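Local coordinates for DUF1460 domain-containing protein (Legionella pneumophila subsp. pneumophila, PDB 2IM9) that is of unknown function but belongs to a family related to N-acetylmuramoyl-L-alanine amidases, which suggests a possible role in cleaving bacterial cell-wall peptidoglycan, at residues R39-Y42 against H43-T47; D83-P86 against R87-D91; P220-P223 against F224-F228. All blocks are in the same frame, centred on the assembly; numbering follows the deposited sequence.

The three contacts follow one another along the chain and illustrate three kinds of local folding: the later turns of a helix, an irregular loop, and the passage from a strand into a short helix. Contact 1 lies toward the C-terminal part of helix 27-45, and contact 2 lies in the loop between helices 53-63 and 95-107; their centres are about 21 Å apart. Helix 27-45 also packs against that loop and so ties contacts 1 and 2 to one side of the fold. Contact 3 closes strand 214-223 of the antiparallel sheet, about 35 Å from contact 2 between centres and on the far side of the chain's centre from it.

Contact 1: residues R39-Y42 against H43-T47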
# COMPACT_ATOMS: atom_id res chain seq x y z
N ARG A 39 15.15 14.60 6.86
CA ARG A 39 16.56 14.85 7.14
C ARG A 39 16.84 14.60 8.62
O ARG A 39 17.80 13.90 8.95
CB ARG A 39 16.95 16.28 6.75
CG ARG A 39 18.40 16.63 7.04
CD ARG A 39 19.29 15.97 6.01
NE ARG A 39 19.32 16.71 4.75
CZ ARG A 39 19.67 16.17 3.58
NH1 ARG A 39 19.70 16.92 2.49
NH2 ARG A 39 20.00 14.88 3.51
N LYS A 40 15.99 15.16 9.49
CA LYS A 40 16.15 15.00 10.94
C LYS A 40 15.96 13.57 11.39
O LYS A 40 16.70 13.10 12.26
CB LYS A 40 15.19 15.92 11.72
CG LYS A 40 15.55 17.40 11.63
CD LYS A 40 14.51 18.27 12.34
CE LYS A 40 14.71 19.75 12.00
NZ LYS A 40 14.06 20.65 13.00
N LEU A 41 14.97 12.89 10.82
CA LEU A 41 14.73 11.49 11.16
C LEU A 41 16.01 10.68 10.98
O LEU A 41 16.41 9.94 11.88
CB LEU A 41 13.59 10.88 10.33
CG LEU A 41 13.34 9.39 10.57
CD1 LEU A 41 12.92 9.09 12.03
CD2 LEU A 41 12.28 8.91 9.61
N TYR A 42 16.66 10.84 9.82
CA TYR A 42 17.88 10.08 9.52
C TYR A 42 19.04 10.39 10.43
O TYR A 42 19.79 9.50 10.79
CB TYR A 42 18.27 10.19 8.06
CG TYR A 42 17.40 9.31 7.19
CD1 TYR A 42 17.33 7.93 7.42
CD2 TYR A 42 16.63 9.85 6.16
CE1 TYR A 42 16.51 7.12 6.63
CE2 TYR A 42 15.82 9.06 5.36
CZ TYR A 42 15.77 7.69 5.60
OH TYR A 42 14.97 6.89 4.82
N HIS A 43 19.17 11.66 10.82
CA HIS A 43 20.18 12.04 11.80
C HIS A 43 20.02 11.21 13.07
O HIS A 43 21.00 10.68 13.59
CB HIS A 43 20.12 13.55 12.09
CG HIS A 43 20.74 14.39 11.02
ND1 HIS A 43 21.95 14.10 10.44
CD2 HIS A 43 20.31 15.54 10.44
CE1 HIS A 43 22.24 15.01 9.53
NE2 HIS A 43 21.26 15.90 9.51
N THR A 44 18.78 11.05 13.52
CA THR A 44 18.49 10.20 14.68
C THR A 44 18.77 8.73 14.37
O THR A 44 19.45 8.05 15.15
CB THR A 44 17.02 10.34 15.16
OG1 THR A 44 16.68 11.72 15.28
CG2 THR A 44 16.82 9.66 16.51
N LEU A 45 18.25 8.23 13.25
CA LEU A 45 18.39 6.82 12.89
C LEU A 45 19.84 6.41 12.69
O LEU A 45 20.26 5.36 13.16
CB LEU A 45 17.59 6.46 11.64
CG LEU A 45 16.07 6.26 11.71
CD1 LEU A 45 15.56 5.92 10.32
CD2 LEU A 45 15.66 5.17 12.73
N ASN A 46 20.60 7.25 11.98
CA ASN A 46 21.97 6.90 11.61
C ASN A 46 22.96 6.90 12.77
O ASN A 46 24.10 6.46 12.61
CB ASN A 46 22.47 7.77 10.45
CG ASN A 46 21.65 7.56 9.17
OD1 ASN A 46 20.82 6.66 9.10
ND2 ASN A 46 21.88 8.40 8.17
N THR A 47 22.54 7.40 13.93
CA THR A 47 23.37 7.31 15.13
C THR A 47 23.09 5.99 15.82
O THR A 47 23.96 5.45 16.52
CB THR A 47 23.13 8.48 16.13
OG1 THR A 47 21.81 8.38 16.68
CG2 THR A 47 23.32 9.83 15.45
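L41 and L45, one helical turn apart, meet through CG of L41 and CD1 of L45 at 4.1 Å, and the same CD1 of L45 lies 3.9 Å from CD1 of Y42. L45 thus places one methyl within reach of both a branched aliphatic chain and an aromatic ring. Its CG stands anti to its own carbonyl carbon (chi1 -78°), which directs the branch back along the helix toward these earlier residues.

The backbone contacts are i to i+4 bonds, as in any alpha-helix: H43 N to R39 O, T44 N to K40 O, L45 N to L41 O, and N46 N to Y42 O, the last only 2.7 Å long. K40 O also receives a weak bond from T44 OG1, a common way for a threonine to turn its hydroxyl back onto the helix.

Among the remaining polar side chains, R39 and H43 touch without pairing. R39 CG lies 3.8 Å from H43 NE2, with the guanidinium and imidazole planes 45° apart, while the guanidinium reaches E112 in a salt bridge. The amide of N46 lies near Y42, its plane turned 32° from the phenol ring, and its ND2 bonds to N109 O. Just beyond, T47 OG1 donates to T44 O at 2.8 Å, three residues back.

Y42 is the buried residue here, its OH bonded to L105 O in the last turn of helix 95-107. Around this outer end of helix 27-45, Y42 and L45 pack on R56 of helix 53-63, L45 also meets I60, and R39 and Y42 rest on L111 and F114 of helix 111-122.

Contact 2: residues D83-P86 against R87-D91; sequences DQFP and RYRVD
P86 meets R89 over one face of its guanidinium: CG of the proline ring lies 3.9 Å from NH1 of R89. The aliphatic part of the arginine joins in, with CD of R89 at 4.0 Å from the same proline CG. R87, with helical backbone angles between extended P86 and Y88, kinks the chain, and P86 and R89, three residues apart, come together without any hydrogen bond between them.

R89 can lie across the proline because its CG sits between the backbone N and the carbonyl carbon (chi1 66°) and its chain bends again at chi3. D91 then fixes the rotation of the guanidinium. It is gripped side-on in a salt bridge, R89 NE to D91 OD1 at 2.7 Å and R89 NH2 to D91 OD2 at 3.0 Å, both oxygens being met on their syn sides and nearly in the guanidinium plane. The remaining nitrogen, NH1, bonds to S73 O and lies 3.8 Å from CD2 of F85, whose ring is inclined 60° to the guanidinium. The carboxylate of D91 probably offsets the charge of this buried arginine, while S73 O takes up an N-H of NH1.

R87 turns away from P86, and its guanidinium pairs with E31. D83 OD1 accepts from F85 N at 3.2 Å, which forms an Asx turn just before the proline.

The loop runs between helices 53-63 and 95-107 and is covered by helix 27-45: P86 touches S27, R89 touches I30, Y88 touches A34, and D91 touches Q33.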
# COMPACT_ATOMS: atom_id res chain seq x y z
N ASP A 83 -1.83 15.13 -11.73
CA ASP A 83 -2.08 15.09 -10.29
C ASP A 83 -0.94 15.79 -9.56
O ASP A 83 0.14 15.23 -9.41
CB ASP A 83 -2.21 13.64 -9.80
CG ASP A 83 -2.64 13.55 -8.34
OD1 ASP A 83 -2.63 14.59 -7.61
OD2 ASP A 83 -3.03 12.43 -7.92
N GLN A 84 -1.21 17.02 -9.12
CA GLN A 84 -0.18 17.91 -8.54
C GLN A 84 -0.12 17.86 -7.02
O GLN A 84 0.45 18.76 -6.37
CB GLN A 84 -0.40 19.35 -9.04
CG GLN A 84 -0.37 19.46 -10.60
CD GLN A 84 -0.53 20.90 -11.10
OE1 GLN A 84 -1.08 21.76 -10.41
NE2 GLN A 84 -0.04 21.14 -12.31
N PHE A 85 -0.69 16.80 -6.44
CA PHE A 85 -0.46 16.53 -5.02
C PHE A 85 1.03 16.17 -4.81
O PHE A 85 1.72 15.77 -5.77
CB PHE A 85 -1.38 15.41 -4.54
CG PHE A 85 -2.64 15.90 -3.87
CD1 PHE A 85 -3.45 16.86 -4.49
CD2 PHE A 85 -2.99 15.44 -2.60
CE1 PHE A 85 -4.61 17.33 -3.88
CE2 PHE A 85 -4.16 15.90 -1.97
CZ PHE A 85 -4.97 16.84 -2.63
N PRO A 86 1.52 16.33 -3.57
CA PRO A 86 2.96 16.20 -3.31
C PRO A 86 3.46 14.78 -3.60
O PRO A 86 2.70 13.81 -3.51
CB PRO A 86 3.11 16.49 -1.82
CG PRO A 86 1.74 16.55 -1.25
CD PRO A 86 0.74 16.65 -2.35
N ARG A 87 4.75 14.67 -3.90
CA ARG A 87 5.38 13.38 -4.13
C ARG A 87 5.60 12.56 -2.86
O ARG A 87 5.66 11.32 -2.90
CB ARG A 87 6.72 13.62 -4.84
CG ARG A 87 6.45 14.03 -6.28
CD ARG A 87 7.68 14.62 -6.92
NE ARG A 87 7.99 15.93 -6.35
CZ ARG A 87 8.99 16.68 -6.75
NH1 ARG A 87 9.79 16.22 -7.72
NH2 ARG A 87 9.18 17.88 -6.19
N TYR A 88 5.73 13.27 -1.74
CA TYR A 88 5.82 12.67 -0.40
C TYR A 88 5.46 13.75 0.63
O TYR A 88 5.51 14.95 0.34
CB TYR A 88 7.22 12.12 -0.11
CG TYR A 88 8.31 13.12 -0.42
CD1 TYR A 88 8.77 14.02 0.55
CD2 TYR A 88 8.87 13.17 -1.71
CE1 TYR A 88 9.76 14.97 0.26
CE2 TYR A 88 9.87 14.10 -2.02
CZ TYR A 88 10.31 14.99 -1.03
OH TYR A 88 11.29 15.90 -1.35
N ARG A 89 5.05 13.31 1.81
CA ARG A 89 4.64 14.24 2.87
C ARG A 89 4.66 13.55 4.21
O ARG A 89 4.66 12.31 4.29
CB ARG A 89 3.23 14.78 2.57
CG ARG A 89 2.13 13.73 2.63
CD ARG A 89 0.89 14.17 1.90
NE ARG A 89 0.30 15.40 2.48
CZ ARG A 89 -0.75 16.05 1.97
NH1 ARG A 89 -1.34 15.63 0.87
NH2 ARG A 89 -1.20 17.17 2.57
N VAL A 90 4.65 14.35 5.28
CA VAL A 90 4.64 13.76 6.64
C VAL A 90 3.43 14.21 7.46
O VAL A 90 3.35 13.89 8.65
CB VAL A 90 5.93 14.10 7.41
CG1 VAL A 90 7.13 13.40 6.75
CG2 VAL A 90 6.14 15.62 7.48
N ASP A 91 2.53 14.95 6.83
CA ASP A 91 1.38 15.55 7.52
C ASP A 91 0.07 14.76 7.33
O ASP A 91 -0.96 15.10 7.90
CB ASP A 91 1.17 16.99 7.05
CG ASP A 91 0.75 17.07 5.59
OD1 ASP A 91 1.30 16.30 4.78
OD2 ASP A 91 -0.14 17.88 5.25

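Contact 3: residues P220-P223 against F224-F228; sequences PYIP and FTALF
I222 turns its CG2 anti to the backbone N and beside the carbonyl carbon, and L227 holds its CG anti to the carbonyl carbon (chi1 -72°); together these torsions bring the I222 methyl CG2 up against CG of L227 across the junction of a strand and a helix. The motif is a strand that runs straight into a short helix, with P223 as the N-cap residue and F224 opening the turn. CG2 of I222 touches CG of L227 at 3.6 Å, the chains crossing at about a right angle, and the methyl reaches CD2 of the leucine at 3.8 Å. The branched end of L227 thus folds back over the last strand residues.

P223 contributes both its ring and its carbonyl. On the ring side, CG of P223 lies 3.9 Å from CB of A226, and CB of P223 lies 3.5 Å from OG1 of T225. That hydroxyl is held beside the CB-CG side of the ring because its torsion places it between the backbone N and the carbonyl carbon (chi1 57°), and the proline ring and threonine side chain also cross nearly perpendicularly. The contact is one of carbon against oxygen, without a hydrogen bond.

Between its two neighbouring strands, Y221 bonds through its backbone to L168 of strand 168-175 and I222 to I312 of strand 311-317, while F224 packs on L300 of helix 296-303. A226 and L227 meet L237 of helix 235-238.

The carbonyl of P223 accepts two backbone donors. L227 N comes in the carbonyl plane, 3.1 Å from P223 O, the i to i+4 bond of the first helical turn, whereas A226 N, 3.0 Å from P223 O, stands above that plane, 58° out of it.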
# COMPACT_ATOMS: atom_id res chain seq x y z
N PRO A 220 -2.55 -14.85 -3.37
CA PRO A 220 -2.79 -15.81 -2.29
C PRO A 220 -3.43 -15.13 -1.08
O PRO A 220 -3.15 -13.95 -0.80
CB PRO A 220 -1.38 -16.30 -1.94
CG PRO A 220 -0.58 -16.05 -3.19
CD PRO A 220 -1.11 -14.73 -3.68
N TYR A 221 -4.30 -15.86 -0.38
CA TYR A 221 -4.82 -15.32 0.89
C TYR A 221 -5.14 -16.44 1.86
O TYR A 221 -5.52 -17.55 1.45
CB TYR A 221 -6.05 -14.39 0.68
CG TYR A 221 -7.33 -15.10 0.27
CD1 TYR A 221 -8.32 -15.39 1.21
CD2 TYR A 221 -7.56 -15.46 -1.06
CE1 TYR A 221 -9.52 -16.03 0.84
CE2 TYR A 221 -8.76 -16.14 -1.44
CZ TYR A 221 -9.72 -16.40 -0.48
OH TYR A 221 -10.90 -17.03 -0.85
N ILE A 222 -4.93 -16.13 3.14
CA ILE A 222 -5.34 -17.04 4.20
C ILE A 222 -6.78 -16.68 4.51
O ILE A 222 -7.07 -15.54 4.88
CB ILE A 222 -4.51 -16.85 5.46
CG1 ILE A 222 -3.02 -17.08 5.18
CG2 ILE A 222 -4.94 -17.84 6.56
CD1 ILE A 222 -2.16 -16.66 6.34
N PRO A 223 -7.70 -17.64 4.34
CA PRO A 223 -9.12 -17.39 4.51
C PRO A 223 -9.55 -17.29 5.98
O PRO A 223 -8.94 -17.92 6.85
CB PRO A 223 -9.76 -18.64 3.90
CG PRO A 223 -8.78 -19.68 4.12
CD PRO A 223 -7.44 -19.04 3.94
N PHE A 224 -10.62 -16.53 6.23
CA PHE A 224 -11.18 -16.41 7.57
C PHE A 224 -11.70 -17.75 8.08
O PHE A 224 -11.73 -17.98 9.30
CB PHE A 224 -12.28 -15.35 7.65
CG PHE A 224 -11.81 -13.94 7.44
CD1 PHE A 224 -10.53 -13.54 7.83
CD2 PHE A 224 -12.66 -12.99 6.87
CE1 PHE A 224 -10.10 -12.23 7.64
CE2 PHE A 224 -12.26 -11.68 6.70
CZ PHE A 224 -10.96 -11.30 7.07
N THR A 225 -12.10 -18.62 7.16
CA THR A 225 -12.54 -19.96 7.55
C THR A 225 -11.42 -20.74 8.25
O THR A 225 -11.69 -21.67 9.03
CB THR A 225 -13.05 -20.77 6.34
OG1 THR A 225 -12.02 -20.83 5.35
CG2 THR A 225 -14.30 -20.11 5.77
N ALA A 226 -10.17 -20.37 7.97
CA ALA A 226 -9.00 -20.96 8.63
C ALA A 226 -8.61 -20.17 9.87
O ALA A 226 -8.38 -20.74 10.93
CB ALA A 226 -7.83 -21.06 7.65
N LEU A 227 -8.53 -18.85 9.73
CA LEU A 227 -8.05 -17.99 10.81
C LEU A 227 -9.02 -17.97 11.98
O LEU A 227 -8.62 -17.69 13.11
CB LEU A 227 -7.84 -16.57 10.30
CG LEU A 227 -6.64 -16.35 9.39
CD1 LEU A 227 -6.72 -14.93 8.83
CD2 LEU A 227 -5.33 -16.52 10.15
N PHE A 228 -10.29 -18.26 11.70
CA PHE A 228 -11.31 -18.33 12.73
C PHE A 228 -12.05 -19.65 12.70
O PHE A 228 -13.26 -19.70 12.95
CB PHE A 228 -12.27 -17.14 12.61
CG PHE A 228 -11.60 -15.84 12.85
CD1 PHE A 228 -11.44 -15.35 14.15
CD2 PHE A 228 -11.08 -15.13 11.78
CE1 PHE A 228 -10.79 -14.16 14.38
CE2 PHE A 228 -10.41 -13.91 12.00
CZ PHE A 228 -10.26 -13.43 13.30